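Local coordinates for DNA alpha-glucosyltransferase (Enterobacteria phage T4, PDB 1XV5), which belongs to the GT-B class of glycosyltransferases, whose two Rossmann-like domains face each other across a cleft, here occupied by uridine-5'-diphosphate, at residues L37-D42 with H51-F56; C5-R10 with N95-L100; L79-V84 with E129-R134. One frame throughout, in Å; residues are numbered along the deposited sequence.

Interaction 1: residues L37-D42 with H51-F56. With UDP (uridine-5'-diphosphate), chain C.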
loop_
_atom_site.group_PDB
_atom_site.type_symbol
_atom_site.label_atom_id
_atom_site.label_comp_id
_atom_site.label_asym_id
_atom_site.label_seq_id
_atom_site.Cartn_x
_atom_site.Cartn_y
_atom_site.Cartn_z
ATOM N N LEU A 37 11.508 -15.481 -0.360
ATOM C CA LEU A 37 10.366 -14.769 -0.922
ATOM C C LEU A 37 9.987 -15.489 -2.202
ATOM O O LEU A 37 10.759 -15.517 -3.159
ATOM C CB LEU A 37 10.739 -13.313 -1.219
ATOM C CG LEU A 37 9.649 -12.428 -1.829
ATOM C CD1 LEU A 37 8.481 -12.300 -0.862
ATOM C CD2 LEU A 37 10.230 -11.061 -2.135
ATOM N N VAL A 38 8.792 -16.066 -2.208
ATOM C CA VAL A 38 8.299 -16.834 -3.344
ATOM C C VAL A 38 7.018 -16.246 -3.922
ATOM O O VAL A 38 6.132 -15.833 -3.180
ATOM C CB VAL A 38 8.007 -18.287 -2.910
ATOM C CG1 VAL A 38 7.499 -19.105 -4.087
ATOM C CG2 VAL A 38 9.254 -18.904 -2.307
ATOM N N TYR A 39 6.919 -16.207 -5.246
ATOM C CA TYR A 39 5.710 -15.697 -5.876
ATOM C C TYR A 39 5.322 -16.526 -7.092
ATOM O O TYR A 39 6.183 -17.037 -7.806
ATOM C CB TYR A 39 5.869 -14.223 -6.277
ATOM C CG TYR A 39 6.851 -13.954 -7.394
ATOM C CD1 TYR A 39 8.222 -13.869 -7.146
ATOM C CD2 TYR A 39 6.405 -13.763 -8.703
ATOM C CE1 TYR A 39 9.125 -13.597 -8.174
ATOM C CE2 TYR A 39 7.296 -13.495 -9.733
ATOM C CZ TYR A 39 8.653 -13.411 -9.463
ATOM O OH TYR A 39 9.529 -13.137 -10.486
ATOM N N ALA A 40 4.018 -16.665 -7.307
ATOM C CA ALA A 40 3.498 -17.423 -8.441
ATOM C C ALA A 40 3.746 -16.632 -9.718
ATOM O O ALA A 40 3.352 -15.469 -9.827
ATOM C CB ALA A 40 2.008 -17.677 -8.262
ATOM N N LYS A 41 4.398 -17.268 -10.684
ATOM C CA LYS A 41 4.720 -16.624 -11.952
ATOM C C LYS A 41 3.624 -16.845 -12.996
ATOM O O LYS A 41 3.674 -16.283 -14.090
ATOM C CB LYS A 41 6.053 -17.171 -12.470
ATOM C CG LYS A 41 6.581 -16.499 -13.722
ATOM C CD LYS A 41 7.903 -17.116 -14.151
ATOM C CE LYS A 41 8.463 -16.420 -15.382
ATOM N NZ LYS A 41 9.754 -17.021 -15.809
ATOM N N ASP A 42 2.633 -17.658 -12.642
ATOM C CA ASP A 42 1.521 -17.986 -13.533
ATOM C C ASP A 42 0.892 -16.767 -14.196
ATOM O O ASP A 42 0.533 -16.807 -15.373
ATOM C CB ASP A 42 0.456 -18.763 -12.760
ATOM C CG ASP A 42 1.011 -20.013 -12.115
ATOM O OD1 ASP A 42 0.617 -21.128 -12.522
ATOM O OD2 ASP A 42 1.854 -19.879 -11.202
ATOM N N HIS A 51 9.522 -2.363 -7.755
ATOM C CA HIS A 51 10.308 -2.539 -6.539
ATOM C C HIS A 51 11.480 -3.475 -6.792
ATOM O O HIS A 51 11.406 -4.356 -7.644
ATOM C CB HIS A 51 9.441 -3.103 -5.407
ATOM C CG HIS A 51 8.270 -2.239 -5.053
ATOM N ND1 HIS A 51 7.044 -2.354 -5.670
ATOM C CD2 HIS A 51 8.146 -1.233 -4.155
ATOM C CE1 HIS A 51 6.214 -1.457 -5.165
ATOM N NE2 HIS A 51 6.859 -0.764 -4.245
ATOM N N ASP A 52 12.562 -3.284 -6.046
ATOM C CA ASP A 52 13.742 -4.121 -6.207
ATOM C C ASP A 52 13.541 -5.466 -5.521
ATOM O O ASP A 52 13.313 -5.528 -4.312
ATOM C CB ASP A 52 14.968 -3.430 -5.617
ATOM C CG ASP A 52 16.232 -4.230 -5.823
ATOM O OD1 ASP A 52 16.627 -4.418 -6.994
ATOM O OD2 ASP A 52 16.823 -4.678 -4.818
ATOM N N HIS A 53 13.636 -6.547 -6.289
ATOM C CA HIS A 53 13.441 -7.877 -5.723
ATOM C C HIS A 53 14.106 -8.970 -6.554
ATOM O O HIS A 53 14.399 -10.056 -6.050
ATOM C CB HIS A 53 11.951 -8.198 -5.660
ATOM C CG HIS A 53 11.338 -8.420 -7.007
ATOM N ND1 HIS A 53 10.865 -7.390 -7.792
ATOM C CD2 HIS A 53 11.180 -9.550 -7.736
ATOM C CE1 HIS A 53 10.443 -7.877 -8.945
ATOM N NE2 HIS A 53 10.623 -9.186 -8.937
ATOM N N LYS A 54 14.315 -8.683 -7.832
ATOM C CA LYS A 54 14.884 -9.652 -8.761
ATOM C C LYS A 54 16.108 -10.441 -8.305
ATOM O O LYS A 54 16.292 -11.584 -8.721
ATOM C CB LYS A 54 15.183 -8.965 -10.093
ATOM C CG LYS A 54 13.937 -8.464 -10.814
ATOM C CD LYS A 54 14.299 -7.614 -12.020
ATOM C CE LYS A 54 13.062 -6.999 -12.660
ATOM N NZ LYS A 54 13.422 -5.983 -13.692
ATOM N N SER A 55 16.934 -9.856 -7.444
ATOM C CA SER A 55 18.141 -10.538 -6.986
ATOM C C SER A 55 17.910 -11.615 -5.927
ATOM O O SER A 55 18.839 -12.345 -5.576
ATOM C CB SER A 55 19.151 -9.519 -6.449
ATOM O OG SER A 55 18.710 -8.959 -5.226
ATOM N N PHE A 56 16.689 -11.722 -5.414
ATOM C CA PHE A 56 16.408 -12.725 -4.391
ATOM C C PHE A 56 15.038 -13.395 -4.491
ATOM O O PHE A 56 14.844 -14.484 -3.954
ATOM C CB PHE A 56 16.562 -12.113 -2.993
ATOM C CG PHE A 56 15.734 -10.874 -2.779
ATOM C CD1 PHE A 56 16.278 -9.611 -2.997
ATOM C CD2 PHE A 56 14.403 -10.971 -2.386
ATOM C CE1 PHE A 56 15.507 -8.460 -2.829
ATOM C CE2 PHE A 56 13.623 -9.826 -2.216
ATOM C CZ PHE A 56 14.177 -8.569 -2.438
HETATM N N1 UDP C . 4.143 1.940 -6.494
HETATM C C2 UDP C . 5.232 1.918 -7.343
HETATM N N3 UDP C . 4.949 2.208 -8.653
HETATM C C4 UDP C . 3.712 2.521 -9.186
HETATM C C5 UDP C . 2.639 2.534 -8.239
HETATM C C6 UDP C . 2.886 2.248 -6.957
HETATM O O2 UDP C . 6.363 1.669 -6.959
HETATM O O4 UDP C . 3.614 2.761 -10.389
HETATM C "C1'" UDP C . 4.377 1.615 -5.083
HETATM C "C2'" UDP C . 4.004 2.721 -4.102
HETATM O "O2'" UDP C . 5.022 3.696 -4.022
HETATM C "C3'" UDP C . 3.821 1.900 -2.833
HETATM C "C4'" UDP C . 3.100 0.663 -3.367
HETATM O "O4'" UDP C . 3.545 0.527 -4.744
HETATM O "O3'" UDP C . 5.101 1.533 -2.318
HETATM C "C5'" UDP C . 1.586 0.740 -3.334
HETATM O "O5'" UDP C . 1.120 0.490 -2.013
HETATM P PA UDP C . -0.019 1.364 -1.318
HETATM O O1A UDP C . -0.200 0.779 0.027
HETATM O O2A UDP C . 0.336 2.802 -1.443
HETATM O O3A UDP C . -1.367 1.125 -2.215
HETATM P PB UDP C . -1.904 -0.174 -3.057
HETATM O O1B UDP C . -3.385 -0.176 -2.938
HETATM O O2B UDP C . -1.288 -0.130 -4.402
HETATM O O3B UDP C . -1.330 -1.426 -2.267
HETATM O O HOH W 1 14.184 -15.463 -1.439
#
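Leu37 on strand 34-40 and Phe56 in the irregular loop 51-56 mark the closest backbone approach, with their CA atoms 7.3 Å apart. The two backbones make no direct bond here; a water joins them, accepting from Leu37 N and donating to Phe56 O, 2.8 Å from that oxygen. Within the loop, Phe56 N bonds to His53 O and closes a turn.

Leu37 and Phe56 carry the apolar contact: the methyl CD2 of Leu37 lies 3.6 Å from CE2 of Phe56, near the ring plane and so at its edge. Phe56 has CG between its backbone N and carbonyl carbon (chi1 55°), which lays the ring over the turn, with His53 O above its centre. Tyr39 and His53 meet more loosely, since the phenol OH stays 4.4 Å from NE2 at the imidazole edge, too far for a hydrogen bond. The other ring nitrogen, His53 ND1, donates to His51 O at 3.1 Å, reaching it from above the carbonyl plane.

Leucine, apolar and long enough to reach the Phe56 ring, suits this buried position, where Leu37 also packs on Leu22 of helix 17-30. Strand 34-40 lies between strands 3-8 and 58-60 in the parallel sheet of a Rossmann-like domain, and the loop leading to strand 58-60 brings His51 to UDP, its NE2 making a weak but nearly straight bond to O3' (3.5 Å, 168°).

Interaction 2: residues C5-R10 with N95-L100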
loop_
_atom_site.group_PDB
_atom_site.type_symbol
_atom_site.label_atom_id
_atom_site.label_comp_id
_atom_site.label_asym_id
_atom_site.label_seq_id
_atom_site.Cartn_x
_atom_site.Cartn_y
_atom_site.Cartn_z
ATOM N N CYS A 5 8.903 -18.146 5.151
ATOM C CA CYS A 5 8.651 -18.186 3.716
ATOM C C CYS A 5 7.499 -17.240 3.427
ATOM O O CYS A 5 6.381 -17.453 3.895
ATOM C CB CYS A 5 8.272 -19.588 3.234
ATOM S SG CYS A 5 7.860 -19.624 1.452
ATOM N N ILE A 6 7.784 -16.184 2.673
ATOM C CA ILE A 6 6.772 -15.204 2.305
ATOM C C ILE A 6 6.300 -15.584 0.909
ATOM O O ILE A 6 7.074 -15.575 -0.049
ATOM C CB ILE A 6 7.362 -13.785 2.323
ATOM C CG1 ILE A 6 7.939 -13.502 3.714
ATOM C CG2 ILE A 6 6.284 -12.765 1.967
ATOM C CD1 ILE A 6 8.677 -12.182 3.829
ATOM N N PHE A 7 5.016 -15.911 0.812
ATOM C CA PHE A 7 4.411 -16.388 -0.426
ATOM C C PHE A 7 3.324 -15.483 -1.015
ATOM O O PHE A 7 2.325 -15.188 -0.357
ATOM C CB PHE A 7 3.830 -17.779 -0.132
ATOM C CG PHE A 7 3.329 -18.528 -1.338
ATOM C CD1 PHE A 7 2.391 -19.547 -1.175
ATOM C CD2 PHE A 7 3.819 -18.269 -2.613
ATOM C CE1 PHE A 7 1.948 -20.300 -2.261
ATOM C CE2 PHE A 7 3.382 -19.018 -3.708
ATOM C CZ PHE A 7 2.445 -20.036 -3.529
ATOM N N MET A 8 3.533 -15.044 -2.254
ATOM C CA MET A 8 2.553 -14.227 -2.969
ATOM C C MET A 8 1.990 -15.103 -4.088
ATOM O O MET A 8 2.488 -15.084 -5.216
ATOM C CB MET A 8 3.202 -12.974 -3.566
ATOM C CG MET A 8 3.390 -11.835 -2.574
ATOM S SD MET A 8 4.152 -10.371 -3.324
ATOM C CE MET A 8 5.854 -10.865 -3.301
ATOM N N ALA A 9 0.954 -15.875 -3.765
ATOM C CA ALA A 9 0.334 -16.787 -4.724
ATOM C C ALA A 9 -0.416 -16.104 -5.862
ATOM O O ALA A 9 -0.812 -16.759 -6.826
ATOM C CB ALA A 9 -0.595 -17.754 -3.996
ATOM N N ARG A 10 -0.621 -14.795 -5.761
ATOM C CA ARG A 10 -1.317 -14.074 -6.824
ATOM C C ARG A 10 -0.299 -13.684 -7.890
ATOM O O ARG A 10 -0.640 -13.503 -9.061
ATOM C CB ARG A 10 -1.986 -12.812 -6.270
ATOM C CG ARG A 10 -2.699 -11.955 -7.315
ATOM C CD ARG A 10 -3.246 -10.674 -6.688
ATOM N NE ARG A 10 -3.794 -9.750 -7.681
ATOM C CZ ARG A 10 -4.949 -9.918 -8.319
ATOM N NH1 ARG A 10 -5.699 -10.980 -8.071
ATOM N NH2 ARG A 10 -5.354 -9.022 -9.208
ATOM N N ASN A 95 -5.860 -25.207 -8.878
ATOM C CA ASN A 95 -5.925 -26.571 -8.367
ATOM C C ASN A 95 -4.646 -26.923 -7.613
ATOM O O ASN A 95 -4.693 -27.481 -6.514
ATOM C CB ASN A 95 -6.145 -27.560 -9.516
ATOM C CG ASN A 95 -7.535 -27.454 -10.120
ATOM O OD1 ASN A 95 -7.819 -28.046 -11.164
ATOM N ND2 ASN A 95 -8.414 -26.705 -9.461
ATOM N N ASN A 96 -3.498 -26.595 -8.198
ATOM C CA ASN A 96 -2.232 -26.887 -7.543
ATOM C C ASN A 96 -2.040 -26.015 -6.309
ATOM O O ASN A 96 -1.343 -26.406 -5.375
ATOM C CB ASN A 96 -1.058 -26.704 -8.510
ATOM C CG ASN A 96 -0.974 -27.820 -9.536
ATOM O OD1 ASN A 96 -1.485 -28.916 -9.312
ATOM N ND2 ASN A 96 -0.314 -27.554 -10.657
ATOM N N TYR A 97 -2.655 -24.834 -6.301
ATOM C CA TYR A 97 -2.537 -23.964 -5.141
ATOM C C TYR A 97 -3.311 -24.595 -3.991
ATOM O O TYR A 97 -2.840 -24.628 -2.856
ATOM C CB TYR A 97 -3.087 -22.564 -5.433
ATOM C CG TYR A 97 -3.160 -21.700 -4.195
ATOM C CD1 TYR A 97 -4.382 -21.420 -3.587
ATOM C CD2 TYR A 97 -2.000 -21.218 -3.589
ATOM C CE1 TYR A 97 -4.448 -20.684 -2.403
ATOM C CE2 TYR A 97 -2.054 -20.485 -2.402
ATOM C CZ TYR A 97 -3.281 -20.225 -1.816
ATOM O OH TYR A 97 -3.344 -19.526 -0.630
ATOM N N LYS A 98 -4.500 -25.106 -4.293
ATOM C CA LYS A 98 -5.317 -25.748 -3.273
ATOM C C LYS A 98 -4.619 -27.004 -2.763
ATOM O O LYS A 98 -4.703 -27.323 -1.577
ATOM C CB LYS A 98 -6.696 -26.107 -3.832
ATOM C CG LYS A 98 -7.558 -24.901 -4.170
ATOM C CD LYS A 98 -8.967 -25.320 -4.561
ATOM C CE LYS A 98 -9.842 -24.109 -4.847
ATOM N NZ LYS A 98 -11.248 -24.489 -5.165
ATOM N N LYS A 99 -3.929 -27.710 -3.656
ATOM C CA LYS A 99 -3.216 -28.921 -3.266
ATOM C C LYS A 99 -2.078 -28.540 -2.327
ATOM O O LYS A 99 -1.782 -29.254 -1.365
ATOM C CB LYS A 99 -2.645 -29.649 -4.488
ATOM C CG LYS A 99 -2.115 -31.035 -4.149
ATOM C CD LYS A 99 -1.229 -31.624 -5.235
ATOM C CE LYS A 99 -1.943 -31.802 -6.553
ATOM N NZ LYS A 99 -1.004 -32.375 -7.561
ATOM N N LEU A 100 -1.439 -27.411 -2.615
ATOM C CA LEU A 100 -0.346 -26.924 -1.782
ATOM C C LEU A 100 -0.820 -26.731 -0.349
ATOM O O LEU A 100 -0.169 -27.174 0.596
ATOM C CB LEU A 100 0.182 -25.588 -2.308
ATOM C CG LEU A 100 1.348 -25.592 -3.291
ATOM C CD1 LEU A 100 1.672 -24.155 -3.686
ATOM C CD2 LEU A 100 2.562 -26.250 -2.648
#
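The side chains of Phe7 and Tyr97 slide past each other in opposite directions, and Phe7 CE1 reaches the edge of the Tyr97 ring near its plane, 4.0 Å from CE2. One face of the Phe7 ring carries the methyl of Ala9, set 3.8 Å above the plane and displaced toward the rim. This is helix-on-sheet packing in a Rossmann-like domain: helix 91-103, the connection of the beta-alpha-beta unit between strands 78-83 and 109-114, lies over the neighbouring strand 3-8.

Alternation along the strand decides which residues take part. Phe7 turns to this helix, whereas Ile6 and Met8 pack against helix 17-30 on the other face of the sheet. With CG anti to the backbone nitrogen (chi1 -172°), Phe7 extends its ring far enough to meet Leu100 as well, whose CD1 is 4.1 Å from CE1. Tyr97 and Leu100 are three residues apart, hence on the same side of the helix; Lys98 and Lys99 between them point to other sides.

Tyrosine combines an apolar ring, buried against Phe7, Ala9 and Ile81, with a hydroxyl that still needs a polar partner, and Tyr97 OH finds one in Thr131 OG1. Ala9 is small enough to let the ring come close: its CB stands 3.5 Å from Tyr97 CE2 and 3.8 Å from CD2.

Interaction 3: residues L79-V84 with E129-R134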
loop_
_atom_site.group_PDB
_atom_site.type_symbol
_atom_site.label_atom_id
_atom_site.label_comp_id
_atom_site.label_asym_id
_atom_site.label_seq_id
_atom_site.Cartn_x
_atom_site.Cartn_y
_atom_site.Cartn_z
ATOM N N LEU A 79 4.908 -19.880 7.434
ATOM C CA LEU A 79 4.580 -19.577 6.046
ATOM C C LEU A 79 3.619 -18.396 6.043
ATOM O O LEU A 79 2.551 -18.458 6.651
ATOM C CB LEU A 79 3.910 -20.775 5.368
ATOM C CG LEU A 79 3.390 -20.506 3.952
ATOM C CD1 LEU A 79 4.551 -20.180 3.028
ATOM C CD2 LEU A 79 2.633 -21.727 3.442
ATOM N N ILE A 80 4.004 -17.324 5.363
ATOM C CA ILE A 80 3.169 -16.139 5.299
ATOM C C ILE A 80 2.597 -15.979 3.901
ATOM O O ILE A 80 3.331 -15.770 2.939
ATOM C CB ILE A 80 3.971 -14.879 5.676
ATOM C CG1 ILE A 80 4.561 -15.051 7.078
ATOM C CG2 ILE A 80 3.064 -13.650 5.625
ATOM C CD1 ILE A 80 5.446 -13.907 7.524
ATOM N N ILE A 81 1.281 -16.095 3.795
ATOM C CA ILE A 81 0.611 -15.967 2.512
ATOM C C ILE A 81 -0.020 -14.584 2.403
ATOM O O ILE A 81 -1.000 -14.278 3.088
ATOM C CB ILE A 81 -0.464 -17.053 2.355
ATOM C CG1 ILE A 81 0.176 -18.430 2.565
ATOM C CG2 ILE A 81 -1.092 -16.968 0.971
ATOM C CD1 ILE A 81 -0.783 -19.597 2.395
ATOM N N ASN A 82 0.554 -13.750 1.545
ATOM C CA ASN A 82 0.067 -12.388 1.369
ATOM C C ASN A 82 -0.905 -12.182 0.215
ATOM O O ASN A 82 -1.499 -11.114 0.087
ATOM C CB ASN A 82 1.249 -11.424 1.237
ATOM C CG ASN A 82 1.986 -11.234 2.548
ATOM O OD1 ASN A 82 1.365 -11.097 3.601
ATOM N ND2 ASN A 82 3.310 -11.210 2.489
ATOM N N SER A 83 -1.072 -13.197 -0.625
ATOM C CA SER A 83 -2.005 -13.103 -1.740
ATOM C C SER A 83 -2.310 -14.491 -2.287
ATOM O O SER A 83 -1.519 -15.420 -2.118
ATOM C CB SER A 83 -1.439 -12.213 -2.856
ATOM O OG SER A 83 -0.254 -12.756 -3.408
ATOM N N VAL A 84 -3.461 -14.626 -2.934
ATOM C CA VAL A 84 -3.876 -15.901 -3.512
ATOM C C VAL A 84 -4.129 -15.719 -5.010
ATOM O O VAL A 84 -4.239 -14.593 -5.492
ATOM C CB VAL A 84 -5.160 -16.433 -2.825
ATOM C CG1 VAL A 84 -4.931 -16.552 -1.319
ATOM C CG2 VAL A 84 -6.342 -15.513 -3.120
ATOM N N GLU A 129 -10.929 -18.851 0.732
ATOM C CA GLU A 129 -11.601 -19.561 1.813
ATOM C C GLU A 129 -10.729 -20.692 2.339
ATOM O O GLU A 129 -10.571 -20.850 3.548
ATOM C CB GLU A 129 -12.947 -20.128 1.343
ATOM C CG GLU A 129 -13.696 -20.874 2.443
ATOM C CD GLU A 129 -15.047 -21.418 2.001
ATOM O OE1 GLU A 129 -15.755 -21.990 2.856
ATOM O OE2 GLU A 129 -15.401 -21.275 0.811
ATOM N N GLU A 130 -10.163 -21.476 1.426
ATOM C CA GLU A 130 -9.308 -22.593 1.808
ATOM C C GLU A 130 -8.058 -22.089 2.514
ATOM O O GLU A 130 -7.535 -22.736 3.421
ATOM C CB GLU A 130 -8.914 -23.412 0.575
ATOM C CG GLU A 130 -10.062 -24.211 -0.025
ATOM C CD GLU A 130 -10.848 -23.446 -1.072
ATOM O OE1 GLU A 130 -10.943 -22.204 -0.978
ATOM O OE2 GLU A 130 -11.385 -24.097 -1.989
ATOM N N THR A 131 -7.586 -20.925 2.090
ATOM C CA THR A 131 -6.401 -20.324 2.679
ATOM C C THR A 131 -6.708 -19.916 4.116
ATOM O O THR A 131 -5.917 -20.162 5.032
ATOM C CB THR A 131 -5.968 -19.081 1.877
ATOM O OG1 THR A 131 -5.736 -19.455 0.512
ATOM C CG2 THR A 131 -4.695 -18.482 2.462
ATOM N N VAL A 132 -7.865 -19.293 4.303
ATOM C CA VAL A 132 -8.294 -18.845 5.621
ATOM C C VAL A 132 -8.493 -20.017 6.582
ATOM O O VAL A 132 -8.146 -19.927 7.759
ATOM C CB VAL A 132 -9.613 -18.039 5.525
ATOM C CG1 VAL A 132 -10.163 -17.754 6.916
ATOM C CG2 VAL A 132 -9.363 -16.732 4.781
ATOM N N ARG A 133 -9.039 -21.119 6.078
ATOM C CA ARG A 133 -9.284 -22.284 6.920
ATOM C C ARG A 133 -8.006 -22.977 7.394
ATOM O O ARG A 133 -7.996 -23.617 8.446
ATOM C CB ARG A 133 -10.183 -23.280 6.184
ATOM C CG ARG A 133 -11.582 -22.741 5.921
ATOM C CD ARG A 133 -12.459 -23.746 5.187
ATOM N NE ARG A 133 -13.795 -23.211 4.930
ATOM C CZ ARG A 133 -14.708 -22.988 5.869
ATOM N NH1 ARG A 133 -14.437 -23.257 7.140
ATOM N NH2 ARG A 133 -15.891 -22.488 5.540
ATOM N N ARG A 134 -6.931 -22.844 6.626
ATOM C CA ARG A 134 -5.660 -23.461 6.996
ATOM C C ARG A 134 -4.854 -22.544 7.911
ATOM O O ARG A 134 -4.020 -23.000 8.691
ATOM C CB ARG A 134 -4.833 -23.773 5.744
ATOM C CG ARG A 134 -3.412 -24.253 6.040
ATOM C CD ARG A 134 -3.414 -25.563 6.815
ATOM N NE ARG A 134 -2.067 -26.014 7.169
ATOM C CZ ARG A 134 -1.331 -25.502 8.151
ATOM N NH1 ARG A 134 -0.118 -25.984 8.392
ATOM N NH2 ARG A 134 -1.803 -24.513 8.899
#
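Thr131 touches both Ile81 and Val84, one with each branch of its side chain, and through it helix 128-134 rests on strand 78-83 of the Rossmann-like domain's parallel sheet. The helix belongs to the crossover between strands 109-114 and 137-140, and Thr131 also touches Val112 of the former.

The packed side is small and buried. Thr131 and Ile81 reach toward each other tip to tip, the methyl CG2 of Thr131 lying 4.1 Å from Ile81 CD1. Its other branch, OG1, comes within 3.5 Å of Val84 CG1, a van der Waals approach of methyl and oxygen. One torsion (chi1 -57°) serves both: it sets CG2 anti to the backbone N and directs OG1 beside that nitrogen, where it bonds to Gly127 O one turn earlier in the chain. Threonine thus suits the position, offering a methyl to the sheet while its buried hydroxyl is satisfied. The beta-branched Ile81 and Val84 supply compact apolar surfaces.

The looser side belongs to Glu129 and Arg133, for Val132 is buried against helix 146-155. Arg133 is exposed and Glu129 partly so, and they form a salt bridge one turn apart, the guanidinium side-on with two nitrogens on a single oxygen. Arg133 NH2 gives a second bond to Trp155 O at the end of helix 146-155, which would further limit its rotation. The two links to Glu129 are unequal: NH2 meets the anti lone pair of OE1 at 2.7 Å (157°), whereas NE is 3.1 Å from OE1 and more bent, at 138°.

All three interactions rest on one parallel seven-stranded sheet, in which strands 34-40, 3-8 and 78-83 are adjacent in that order. Interaction 2 is the middle one: its centre is about 14 Å from that of interaction 1 and about 8 Å from that of interaction 3, and it touches both, the latter partly through the backbone pairing of Phe7 N with Ile80 O. Along the chain, both segments of interaction 1 fall between those of interaction 2, whereas the segments of interactions 2 and 3 alternate. Helices 91-103 and 128-134 both pack on the same face of the sheet, while interaction 1 continues to the loop that reaches UDP, joining sheet core to ligand pocket.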